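Local coordinates for thioesterase domain-containing protein (Pseudomonas aeruginosa, PDB 1ZKI) that is a hotdog-fold thioesterase of the PaaI type that probably hydrolyses acyl-CoA thioesters, at residues A[33-38]-A[93-98]; A[87-92]-A[119-124]; A[7-12]-A[21-26]. All blocks are in the same frame, centred on the assembly; numbering follows the deposited sequence. Where two conformers were deposited one is given.

Contact 1 (A[33-38]-A[93-98]); sequences EVRLPM and EVRCVA
Glu93 OE2 accepts three N-H groups from two arginines, one on each strand. Arg35 of the partner strand takes hold side-on, with its NE 2.9 Å from OE2 of Glu93 and its NH1 bonded to Glu93 OE1; both oxygens are met from above the carboxylate plane, and the two flat groups are turned 59° apart. Arg95, two residues along from Glu93, puts NE and NH2 on OE2 alone, its NE 2.8 Å from Glu93 OE2 and nearly in line with the C-O bond. The bend of Arg95 at chi2 (-69°) swings its guanidinium across toward strand 31-37, Arg95 NE coming to 3.4 Å from Arg35 CB, while the far NH1 is left to face Glu33. There Glu33, an extended chain, brings OE2 to 2.9 Å from Arg95 NH1. The two guanidinium planes stand 82° apart, both groups directed at the carboxylate of Glu93, whose negative charge probably favours their close approach. Asp23 of the edge strand takes Arg35 NH2, which carries this protein's salt-bridge network onto a third strand.

Beneath these charges Val34 pairs with Cys96 and Leu36 with Val94 through two backbone hydrogen bonds each. Their side chains leave from the other face, where Leu36 CB meets Val94 CG2 at 3.9 Å and Val34, Val94 and Cys96 rest on helix 51-70. An antiparallel sheet wrapped round a long central helix, here 51-70, is the hallmark of the hotdog fold.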
ATOM      1  N   GLU A  33      15.308   5.244  -3.524  1.00 11.62           N
ATOM      2  CA  GLU A  33      15.436   4.031  -4.316  1.00 12.53           C
ATOM      3  C   GLU A  33      16.664   3.274  -3.844  1.00 11.85           C
ATOM      4  O   GLU A  33      17.726   3.868  -3.638  1.00 10.79           O
ATOM      5  CB  GLU A  33      15.551   4.325  -5.822  1.00 11.94           C
ATOM      6  CG  GLU A  33      15.693   3.033  -6.661  1.00 13.90           C
ATOM      7  CD  GLU A  33      15.608   3.248  -8.168  1.00 16.51           C
ATOM      8  OE1 GLU A  33      15.216   4.354  -8.611  1.00 19.33           O
ATOM      9  OE2 GLU A  33      15.940   2.295  -8.916  1.00 18.56           O
ATOM     10  N   VAL A  34      16.501   1.963  -3.695  1.00 11.46           N
ATOM     11  CA  VAL A  34      17.580   1.062  -3.278  1.00 11.26           C
ATOM     12  C   VAL A  34      17.591  -0.152  -4.216  1.00 11.50           C
ATOM     13  O   VAL A  34      16.519  -0.615  -4.626  1.00 11.52           O
ATOM     14  CB  VAL A  34      17.360   0.629  -1.788  1.00 11.38           C
ATOM     15  CG1 VAL A  34      18.380  -0.389  -1.342  1.00 13.07           C
ATOM     16  CG2 VAL A  34      17.368   1.855  -0.854  1.00 10.71           C
ATOM     17  N   ARG A  35      18.778  -0.660  -4.560  1.00 11.48           N
ATOM     18  CA  ARG A  35      18.878  -1.847  -5.423  1.00 11.62           C
ATOM     19  C   ARG A  35      19.377  -3.029  -4.612  1.00 12.35           C
ATOM     20  O   ARG A  35      20.063  -2.846  -3.596  1.00 11.81           O
ATOM     21  CB  ARG A  35      19.794  -1.594  -6.636  1.00 12.38           C
ATOM     22  CG  ARG A  35      21.234  -1.361  -6.295  1.00 11.70           C
ATOM     23  CD  ARG A  35      22.100  -1.081  -7.547  1.00 12.60           C
ATOM     24  NE  ARG A  35      22.367  -2.282  -8.356  1.00 12.81           N
ATOM     25  CZ  ARG A  35      23.362  -3.143  -8.147  1.00 13.07           C
ATOM     26  NH1 ARG A  35      23.512  -4.199  -8.950  1.00 12.30           N
ATOM     27  NH2 ARG A  35      24.214  -2.975  -7.127  1.00 14.84           N
ATOM     28  N   LEU A  36      19.035  -4.230  -5.072  1.00 11.77           N
ATOM     29  CA  LEU A  36      19.445  -5.480  -4.432  1.00 12.40           C
ATOM     30  C   LEU A  36      19.727  -6.508  -5.518  1.00 12.62           C
ATOM     31  O   LEU A  36      18.789  -7.021  -6.130  1.00 12.19           O
ATOM     32  CB  LEU A  36      18.377  -6.007  -3.461  1.00 12.59           C
ATOM     33  CG  LEU A  36      18.658  -7.381  -2.805  1.00 12.50           C
ATOM     34  CD1 LEU A  36      20.045  -7.407  -2.129  1.00 13.04           C
ATOM     35  CD2 LEU A  36      17.531  -7.750  -1.792  1.00 13.15           C
ATOM     36  N   PRO A  37      21.017  -6.798  -5.766  1.00 12.95           N
ATOM     37  CA  PRO A  37      21.361  -7.860  -6.713  1.00 13.44           C
ATOM     38  C   PRO A  37      21.167  -9.236  -6.086  1.00 14.08           C
ATOM     39  O   PRO A  37      21.447  -9.422  -4.881  1.00 13.82           O
ATOM     40  CB  PRO A  37      22.847  -7.606  -7.007  1.00 13.89           C
ATOM     41  CG  PRO A  37      23.371  -6.907  -5.789  1.00 13.91           C
ATOM     42  CD  PRO A  37      22.204  -6.109  -5.221  1.00 12.73           C
HETATM   43  N   MSE A  38      20.677 -10.196  -6.880  1.00 15.45           N
HETATM   44  CA  MSE A  38      20.584 -11.588  -6.414  1.00 15.99           C
HETATM   45  C   MSE A  38      21.976 -12.099  -6.034  1.00 15.21           C
HETATM   46  O   MSE A  38      22.995 -11.716  -6.634  1.00 14.46           O
HETATM   47  CB  MSE A  38      19.982 -12.510  -7.495  1.00 18.67           C
HETATM   48  CG  MSE A  38      19.766 -13.970  -7.032  1.00 20.77           C
HETATM   49 SE   MSE A  38      18.433 -14.008  -5.636  1.00 35.16          SE
HETATM   50  CE  MSE A  38      18.240 -15.888  -5.381  1.00 27.29           C
ATOM     51  N   GLU A  93      18.757  -8.224 -10.647  1.00 14.01           N
ATOM     52  CA  GLU A  93      18.565  -7.380  -9.479  1.00 12.75           C
ATOM     53  C   GLU A  93      17.154  -6.823  -9.406  1.00 12.67           C
ATOM     54  O   GLU A  93      16.436  -6.762 -10.412  1.00 11.84           O
ATOM     55  CB  GLU A  93      19.574  -6.229  -9.457  1.00 13.47           C
ATOM     56  CG  GLU A  93      19.307  -5.150 -10.497  1.00 13.38           C
ATOM     57  CD  GLU A  93      20.409  -4.100 -10.522  1.00 12.86           C
ATOM     58  OE1 GLU A  93      21.513  -4.435 -11.022  1.00 12.06           O
ATOM     59  OE2 GLU A  93      20.157  -2.952 -10.059  1.00 14.10           O
ATOM     60  N   VAL A  94      16.790  -6.382  -8.211  1.00 12.37           N
ATOM     61  CA  VAL A  94      15.519  -5.689  -8.026  1.00 11.67           C
ATOM     62  C   VAL A  94      15.760  -4.268  -7.536  1.00 12.17           C
ATOM     63  O   VAL A  94      16.807  -3.972  -6.934  1.00 12.23           O
ATOM     64  CB  VAL A  94      14.559  -6.451  -7.065  1.00 12.09           C
ATOM     65  CG1 VAL A  94      14.154  -7.816  -7.662  1.00 12.11           C
ATOM     66  CG2 VAL A  94      15.196  -6.629  -5.671  1.00 12.08           C
ATOM     67  N   ARG A  95      14.786  -3.401  -7.804  1.00 11.89           N
ATOM     68  CA  ARG A  95      14.808  -2.023  -7.335  1.00 11.79           C
ATOM     69  C   ARG A  95      13.598  -1.810  -6.466  1.00 12.09           C
ATOM     70  O   ARG A  95      12.509  -2.232  -6.821  1.00 11.29           O
ATOM     71  CB  ARG A  95      14.767  -1.049  -8.526  1.00 12.02           C
ATOM     72  CG  ARG A  95      15.939  -1.179  -9.492  1.00 14.80           C
ATOM     73  CD  ARG A  95      17.196  -0.707  -8.816  1.00 14.56           C
ATOM     74  NE  ARG A  95      18.405  -0.808  -9.630  1.00 13.90           N
ATOM     75  CZ  ARG A  95      19.043   0.232 -10.147  1.00 13.80           C
ATOM     76  NH1 ARG A  95      18.562   1.468  -9.985  1.00 14.40           N
ATOM     77  NH2 ARG A  95      20.170   0.033 -10.822  1.00 13.94           N
ATOM     78  N   CYS A  96      13.810  -1.170  -5.324  1.00 11.03           N
ATOM     79  CA  CYS A  96      12.711  -0.738  -4.471  1.00 11.07           C
ATOM     80  C   CYS A  96      12.643   0.778  -4.491  1.00 11.33           C
ATOM     81  O   CYS A  96      13.665   1.459  -4.314  1.00 10.79           O
ATOM     82  CB  CYS A  96      12.911  -1.242  -3.055  1.00 11.23           C
ATOM     83  SG  CYS A  96      11.562  -0.715  -1.937  1.00 13.66           S
ATOM     84  N   VAL A  97      11.445   1.306  -4.737  1.00 11.56           N
ATOM     85  CA  VAL A  97      11.195   2.740  -4.598  1.00 11.50           C
ATOM     86  C   VAL A  97      10.155   2.930  -3.495  1.00 11.99           C
ATOM     87  O   VAL A  97       9.080   2.310  -3.539  1.00 12.05           O
ATOM     88  CB  VAL A  97      10.699   3.368  -5.919  1.00 11.61           C
ATOM     89  CG1 VAL A  97      10.380   4.856  -5.716  1.00 13.16           C
ATOM     90  CG2 VAL A  97      11.752   3.168  -7.015  1.00 12.21           C
ATOM     91  N   ALA A  98      10.487   3.764  -2.509  1.00 11.58           N
ATOM     92  CA  ALA A  98       9.587   4.048  -1.406  1.00 12.26           C
ATOM     93  C   ALA A  98       9.244   5.535  -1.426  1.00 12.89           C
ATOM     94  O   ALA A  98      10.074   6.368  -1.812  1.00 13.05           O
ATOM     95  CB  ALA A  98      10.218   3.666  -0.068  1.00 11.93           C
TER

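Contact 2 (A[87-92]-A[119-124]); sequences RAVADG and KLVAKG
Arg87 reaches along the start of strand 119-130, its CG lying beyond the carbonyl oxygen of Leu120 and its guanidinium arriving at Lys119. CG sits between the backbone N and the carbonyl carbon (chi1 60°), which sets the aliphatic part beside the strand, Arg87 CG lying 3.4 Å from Leu120 O. A bend at chi3 (-71°) then turns the guanidinium so that one face, near its rim, receives the methylene chain of Lys119: Arg87 NH1 is 3.6 Å from Lys119 CD. The two cations thus pack through carbon, with the ammonium group carried past the guanidinium; Lys119 NZ is 5.3 Å from Arg87 NH2 and hydrogen-bonds Gln116 OE1. At the base of Arg87 the backbone adds one weak hydrogen bond, from Arg87 N to Val121 O at 3.4 Å.

Val121 belongs to a classic beta bulge, in which it and Ala122 both face Val114 of strand 107-116. The bulge lies near the beginning of strand 119-130, which runs between 107-116 and 76-85 in the hotdog sheet, beside the connection that leads from strand 76-85 to strand 93-103. Val121 turns both methyls to that connection. Val121 CG1 lies 3.5 Å from Arg87 O, and Val121 CG2 meets Val89 CG2 at 3.5 Å, a tight carbon-carbon approach; the two valines cross at about a right angle. Val89 CG2 also touches Val121 CG1, at 3.6 Å, so a single methyl sits against both branches. Val89 is buried and packs in addition on Met49 and Gln116, while Leu120 packs on Ile86 and on Leu101 of the second subunit.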
ATOM      1  N   ARG A  87       5.435 -11.864  -7.309  1.00 14.56           N
ATOM      2  CA  ARG A  87       6.083 -12.976  -8.015  1.00 15.79           C
ATOM      3  C   ARG A  87       7.532 -13.156  -7.615  1.00 15.28           C
ATOM      4  O   ARG A  87       8.123 -12.245  -7.035  1.00 15.64           O
ATOM      5  CB  ARG A  87       5.999 -12.777  -9.514  1.00 16.28           C
ATOM      6  CG  ARG A  87       6.678 -11.504 -10.024  1.00 16.70           C
ATOM      7  CD  ARG A  87       6.500 -11.459 -11.537  1.00 17.87           C
ATOM      8  NE  ARG A  87       7.326 -12.482 -12.180  1.00 18.79           N
ATOM      9  CZ  ARG A  87       7.580 -12.562 -13.484  1.00 16.73           C
ATOM     10  NH1 ARG A  87       7.086 -11.666 -14.334  1.00 15.40           N
ATOM     11  NH2 ARG A  87       8.377 -13.526 -13.927  1.00 14.87           N
ATOM     12  N   ALA A  88       8.076 -14.328  -7.946  1.00 14.67           N
ATOM     13  CA  ALA A  88       9.409 -14.729  -7.506  1.00 14.55           C
ATOM     14  C   ALA A  88      10.486 -14.118  -8.386  1.00 14.76           C
ATOM     15  O   ALA A  88      10.289 -13.928  -9.598  1.00 14.71           O
ATOM     16  CB  ALA A  88       9.539 -16.254  -7.533  1.00 14.53           C
ATOM     17  N   VAL A  89      11.636 -13.855  -7.776  1.00 14.96           N
ATOM     18  CA  VAL A  89      12.819 -13.363  -8.478  1.00 16.05           C
ATOM     19  C   VAL A  89      13.915 -14.443  -8.435  1.00 16.35           C
ATOM     20  O   VAL A  89      14.291 -14.891  -7.366  1.00 16.10           O
ATOM     21  CB  VAL A  89      13.359 -12.060  -7.815  1.00 16.46           C
ATOM     22  CG1 VAL A  89      14.660 -11.588  -8.496  1.00 17.60           C
ATOM     23  CG2 VAL A  89      12.313 -10.971  -7.853  1.00 19.00           C
ATOM     24  N   ALA A  90      14.407 -14.864  -9.598  1.00 17.38           N
ATOM     25  CA  ALA A  90      15.396 -15.954  -9.660  1.00 18.67           C
ATOM     26  C   ALA A  90      16.813 -15.464  -9.958  1.00 19.11           C
ATOM     27  O   ALA A  90      17.795 -16.167  -9.684  1.00 19.26           O
ATOM     28  CB  ALA A  90      14.971 -17.019 -10.681  1.00 19.29           C
ATOM     29  N   ASP A  91      16.927 -14.265 -10.523  1.00 18.64           N
ATOM     30  CA  ASP A  91      18.244 -13.731 -10.865  1.00 19.25           C
ATOM     31  C   ASP A  91      18.199 -12.240 -11.148  1.00 17.90           C
ATOM     32  O   ASP A  91      17.119 -11.633 -11.142  1.00 18.23           O
ATOM     33  CB  ASP A  91      18.837 -14.482 -12.060  1.00 20.71           C
ATOM     34  CG  ASP A  91      17.943 -14.453 -13.263  1.00 24.79           C
ATOM     35  OD1 ASP A  91      17.341 -13.398 -13.573  1.00 30.15           O
ATOM     36  OD2 ASP A  91      17.848 -15.506 -13.920  1.00 32.57           O
ATOM     37  N   GLY A  92      19.367 -11.666 -11.417  1.00 16.84           N
ATOM     38  CA  GLY A  92      19.478 -10.254 -11.762  1.00 16.24           C
ATOM     39  C   GLY A  92      19.328  -9.410 -10.512  1.00 16.25           C
ATOM     40  O   GLY A  92      19.723  -9.835  -9.423  1.00 17.61           O
ATOM     41  N   LYS A 119       8.305  -5.896 -14.221  1.00 15.84           N
ATOM     42  CA  LYS A 119       7.761  -6.940 -13.365  1.00 15.72           C
ATOM     43  C   LYS A 119       7.564  -6.401 -11.951  1.00 14.63           C
ATOM     44  O   LYS A 119       8.535  -6.017 -11.291  1.00 14.07           O
ATOM     45  CB  LYS A 119       8.668  -8.172 -13.348  1.00 15.46           C
ATOM     46  CG  LYS A 119       9.126  -8.654 -14.737  1.00 19.30           C
ATOM     47  CD  LYS A 119      10.171  -9.732 -14.549  1.00 25.42           C
ATOM     48  CE  LYS A 119      11.066  -9.848 -15.762  1.00 29.84           C
ATOM     49  NZ  LYS A 119      12.376 -10.431 -15.357  1.00 32.27           N
ATOM     50  N   LEU A 120       6.313  -6.378 -11.481  1.00 13.75           N
ATOM     51  CA  LEU A 120       6.049  -6.038 -10.080  1.00 13.06           C
ATOM     52  C   LEU A 120       6.313  -7.254  -9.213  1.00 12.51           C
ATOM     53  O   LEU A 120       5.682  -8.308  -9.389  1.00 13.75           O
ATOM     54  CB  LEU A 120       4.611  -5.537  -9.887  1.00 13.30           C
ATOM     55  CG  LEU A 120       4.225  -5.124  -8.467  1.00 14.34           C
ATOM     56  CD1 LEU A 120       5.084  -3.994  -7.928  1.00 15.56           C
ATOM     57  CD2 LEU A 120       2.727  -4.730  -8.407  1.00 14.65           C
ATOM     58  N   VAL A 121       7.256  -7.107  -8.291  1.00 11.26           N
ATOM     59  CA  VAL A 121       7.678  -8.219  -7.436  1.00 11.47           C
ATOM     60  C   VAL A 121       6.988  -8.182  -6.068  1.00 11.75           C
ATOM     61  O   VAL A 121       6.540  -9.229  -5.557  1.00 11.85           O
ATOM     62  CB  VAL A 121       9.223  -8.220  -7.261  1.00 11.98           C
ATOM     63  CG1 VAL A 121       9.673  -9.206  -6.167  1.00 12.93           C
ATOM     64  CG2 VAL A 121       9.896  -8.559  -8.617  1.00 12.36           C
ATOM     65  N   ALA A 122       6.932  -7.001  -5.458  1.00 11.61           N
ATOM     66  CA  ALA A 122       6.301  -6.884  -4.118  1.00 11.30           C
ATOM     67  C   ALA A 122       5.794  -5.465  -3.914  1.00 11.85           C
ATOM     68  O   ALA A 122       6.221  -4.541  -4.602  1.00 11.59           O
ATOM     69  CB  ALA A 122       7.300  -7.262  -3.014  1.00 11.40           C
ATOM     70  N   LYS A 123       4.857  -5.308  -2.990  1.00 11.24           N
ATOM     71  CA  LYS A 123       4.286  -3.994  -2.705  1.00 12.03           C
ATOM     72  C   LYS A 123       4.034  -3.969  -1.210  1.00 11.55           C
ATOM     73  O   LYS A 123       3.641  -4.988  -0.625  1.00 11.20           O
ATOM     74  CB  LYS A 123       2.957  -3.804  -3.440  1.00 12.88           C
ATOM     75  CG  LYS A 123       2.316  -2.417  -3.221  1.00 15.72           C
ATOM     76  CD  LYS A 123       2.960  -1.387  -4.161  1.00 20.70           C
ATOM     77  CE  LYS A 123       3.005   0.026  -3.570  1.00 25.04           C
ATOM     78  NZ  LYS A 123       1.727   0.730  -3.626  1.00 27.06           N
ATOM     79  N   GLY A 124       4.289  -2.828  -0.578  1.00 10.68           N
ATOM     80  CA  GLY A 124       4.001  -2.724   0.867  1.00 10.82           C
ATOM     81  C   GLY A 124       3.691  -1.332   1.354  1.00 10.62           C
ATOM     82  O   GLY A 124       3.821  -0.359   0.602  1.00 10.78           O
TER

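Contact 3 (A[7-12]-A[21-26]); sequences PAREQM and GLDPVS
Arg9 stretches from the N-terminal segment with its chain extended from CG to NE, crossing Asp23 and Pro24 at about a right angle. In one of its two conformers, Asp23 OD1 lies at the edge of the guanidinium, 3.7 Å from Arg9 NE, a long salt bridge whose planes are 57° apart. Water does much of the joining: one molecule accepts from Arg9 NE at 2.9 Å and donates to Pro24 O and, in that conformer, to Asp23 OD1, and a second links Leu22 O to Arg9 NH1, the latter bond weak. The stronger partners of both charged groups lie outside, Glu18 for Arg9 NH2 and Arg35 for Asp23 OD2.

Between the two segments runs helix 15-20, closed by a Schellman motif with Gly21 as its positive-phi C-prime residue, and the chain then enters the edge strand of the hotdog sheet. Three residues beyond Arg9, and bonded through its N to Arg9 O, Met12 (selenomethionine) directs its CB toward Pro24. CB of Met12 is 4.1 Å from Pro24 CG, and a bend at chi3 (-81°) keeps CE as well as SE near Pro24 CB. Met12 also packs on Leu64 of helix 51-70, on Leu27 and on Phe72.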
ATOM      1  N   PRO A   7      23.588  12.234   1.007  1.00 50.86           N
ATOM      2  CA  PRO A   7      24.712  12.208   1.949  1.00 48.95           C
ATOM      3  C   PRO A   7      25.672  11.057   1.622  1.00 47.01           C
ATOM      4  O   PRO A   7      25.414  10.280   0.700  1.00 46.82           O
ATOM      5  CB  PRO A   7      24.032  11.993   3.310  1.00 49.00           C
ATOM      6  CG  PRO A   7      22.683  11.437   2.995  1.00 49.91           C
ATOM      7  CD  PRO A   7      22.293  12.050   1.688  1.00 50.60           C
ATOM      8  N   ALA A   8      26.773  10.953   2.357  1.00 44.87           N
ATOM      9  CA  ALA A   8      27.746   9.887   2.119  1.00 42.78           C
ATOM     10  C   ALA A   8      27.081   8.525   2.297  1.00 41.26           C
ATOM     11  O   ALA A   8      26.153   8.393   3.095  1.00 40.53           O
ATOM     12  CB  ALA A   8      28.924  10.033   3.062  1.00 42.95           C
ATOM     13  N   ARG A   9      27.551   7.521   1.552  1.00 39.59           N
ATOM     14  CA  ARG A   9      26.988   6.167   1.636  1.00 37.97           C
ATOM     15  C   ARG A   9      26.957   5.657   3.078  1.00 36.88           C
ATOM     16  O   ARG A   9      25.958   5.065   3.510  1.00 36.35           O
ATOM     17  CB  ARG A   9      27.735   5.178   0.727  1.00 38.16           C
ATOM     18  CG  ARG A   9      26.998   3.849   0.522  1.00 37.93           C
ATOM     19  CD  ARG A   9      27.705   2.943  -0.487  1.00 38.17           C
ATOM     20  NE  ARG A   9      26.940   1.724  -0.759  1.00 38.27           N
ATOM     21  CZ  ARG A   9      27.074   0.582  -0.085  1.00 39.31           C
ATOM     22  NH1 ARG A   9      26.328  -0.473  -0.400  1.00 39.05           N
ATOM     23  NH2 ARG A   9      27.953   0.484   0.906  1.00 38.06           N
ATOM     24  N   GLU A  10      28.041   5.894   3.818  0.50 36.12           N
ATOM     25  CA  GLU A  10      28.157   5.432   5.205  0.50 35.64           C
ATOM     26  C   GLU A  10      27.015   5.927   6.097  0.50 35.09           C
ATOM     27  O   GLU A  10      26.715   5.322   7.122  0.50 35.10           O
ATOM     28  CB  GLU A  10      29.519   5.825   5.795  0.50 35.64           C
ATOM     29  CG  GLU A  10      29.794   5.288   7.204  0.50 36.12           C
ATOM     30  CD  GLU A  10      29.584   3.781   7.324  0.50 36.88           C
ATOM     31  OE1 GLU A  10      28.665   3.371   8.064  0.50 36.57           O
ATOM     32  OE2 GLU A  10      30.329   3.009   6.676  0.50 37.11           O
ATOM     33  N   GLN A  11      26.376   7.019   5.688  1.00 34.55           N
ATOM     34  CA  GLN A  11      25.281   7.624   6.451  1.00 33.68           C
ATOM     35  C   GLN A  11      23.938   6.926   6.165  1.00 32.15           C
ATOM     36  O   GLN A  11      22.939   7.145   6.863  1.00 32.20           O
ATOM     37  CB  GLN A  11      25.207   9.119   6.095  1.00 34.30           C
ATOM     38  CG  GLN A  11      24.061   9.905   6.714  1.00 37.16           C
ATOM     39  CD  GLN A  11      24.490  10.768   7.891  1.00 40.01           C
ATOM     40  OE1 GLN A  11      24.037  11.909   8.031  1.00 41.01           O
ATOM     41  NE2 GLN A  11      25.364  10.231   8.743  1.00 41.20           N
HETATM   42  N   MSE A  12      23.915   6.086   5.136  1.00 29.57           N
HETATM   43  CA  MSE A  12      22.667   5.497   4.664  1.00 28.46           C
HETATM   44  C   MSE A  12      22.600   3.985   4.823  1.00 25.95           C
HETATM   45  O   MSE A  12      21.633   3.356   4.369  1.00 26.10           O
HETATM   46  CB  MSE A  12      22.466   5.839   3.196  1.00 27.89           C
HETATM   47  CG  MSE A  12      22.408   7.315   2.919  1.00 29.33           C
HETATM   48 SE   MSE A  12      22.047   7.536   1.042  1.00 33.07          SE
HETATM   49  CE  MSE A  12      23.836   7.290   0.327  1.00 31.53           C
ATOM     50  N   GLY A  21      23.220  -6.963   1.074  1.00 13.29           N
ATOM     51  CA  GLY A  21      23.740  -6.440  -0.190  1.00 14.04           C
ATOM     52  C   GLY A  21      22.927  -5.281  -0.744  1.00 13.94           C
ATOM     53  O   GLY A  21      22.938  -5.022  -1.961  1.00 13.67           O
ATOM     54  N   LEU A  22      22.241  -4.567   0.151  1.00 14.03           N
ATOM     55  CA  LEU A  22      21.408  -3.432  -0.249  1.00 14.90           C
ATOM     56  C   LEU A  22      22.313  -2.276  -0.639  1.00 15.47           C
ATOM     57  O   LEU A  22      23.288  -1.991   0.037  1.00 16.82           O
ATOM     58  CB  LEU A  22      20.446  -3.006   0.875  1.00 14.54           C
ATOM     59  CG  LEU A  22      19.534  -4.128   1.364  1.00 13.29           C
ATOM     60  CD1 LEU A  22      18.698  -3.722   2.582  1.00 15.97           C
ATOM     61  CD2 LEU A  22      18.637  -4.713   0.247  1.00 14.58           C
ATOM     62  N   ASP A  23      21.903  -1.552  -1.662  0.50 15.14           N
ATOM     63  CA  ASP A  23      22.747  -0.557  -2.247  0.50 14.51           C
ATOM     64  C   ASP A  23      21.887   0.677  -2.563  0.50 14.56           C
ATOM     65  O   ASP A  23      21.121   0.656  -3.527  0.50 13.90           O
ATOM     66  CB  ASP A  23      23.357  -1.201  -3.498  0.50 14.74           C
ATOM     67  CG  ASP A  23      24.298  -0.304  -4.237  0.50 14.52           C
ATOM     68  OD1 ASP A  23      24.853   0.634  -3.634  0.50 16.51           O
ATOM     69  OD2 ASP A  23      24.504  -0.576  -5.441  0.50 15.75           O
ATOM     70  N   PRO A  24      21.990   1.750  -1.741  1.00 14.93           N
ATOM     71  CA  PRO A  24      21.197   2.959  -2.037  1.00 14.39           C
ATOM     72  C   PRO A  24      21.506   3.482  -3.435  1.00 14.12           C
ATOM     73  O   PRO A  24      22.670   3.449  -3.850  1.00 14.78           O
ATOM     74  CB  PRO A  24      21.675   3.970  -0.982  1.00 15.33           C
ATOM     75  CG  PRO A  24      22.196   3.101   0.149  1.00 15.80           C
ATOM     76  CD  PRO A  24      22.848   1.940  -0.547  1.00 15.21           C
ATOM     77  N   VAL A  25      20.471   3.929  -4.148  1.00 13.10           N
ATOM     78  CA  VAL A  25      20.604   4.439  -5.520  1.00 13.40           C
ATOM     79  C   VAL A  25      20.354   5.945  -5.578  1.00 14.11           C
ATOM     80  O   VAL A  25      21.156   6.693  -6.166  1.00 14.04           O
ATOM     81  CB  VAL A  25      19.623   3.715  -6.496  1.00 13.23           C
ATOM     82  CG1 VAL A  25      19.671   4.344  -7.893  1.00 13.88           C
ATOM     83  CG2 VAL A  25      19.974   2.244  -6.598  1.00 13.46           C
ATOM     84  N   SER A  26      19.249   6.396  -4.983  1.00 14.43           N
ATOM     85  CA  SER A  26      18.911   7.820  -5.005  1.00 15.66           C
ATOM     86  C   SER A  26      17.971   8.211  -3.875  1.00 16.30           C
ATOM     87  O   SER A  26      17.344   7.357  -3.251  1.00 15.12           O
ATOM     88  CB  SER A  26      18.281   8.210  -6.342  1.00 16.19           C
ATOM     89  OG  SER A  26      17.056   7.532  -6.538  1.00 17.75           O
TER
HETATM   90  O   HOH W   1      25.938  -3.460  -0.513  1.00 38.65           O
HETATM   91  O   HOH W   2      25.247   3.053  -2.728  1.00 47.83           O

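All three contacts reach one six-stranded antiparallel sheet. Contact 3 closes first along the chain; contacts 1 and 2 follow with alternating segments, in the order 33-38, 87-92, 93-98, 119-124; the 87-92 loop runs directly into strand 93-103. Contact 1 joins strands 31-37 and 93-103, and contact 3, its centre 12 Å away, lies at the neighbouring edge strand 23-27, whose Val25 and Ser26 bond to the backbone of Glu33. Contact 2, centred 10 Å from contact 1, touches it where Met38 N meets Gly92 O and Val89 packs on Val94. Contacts 2 and 3 are 21 Å apart between centres and do not touch. The N-terminal segment and the 87-92 loop thus attach to different parts of this sheet.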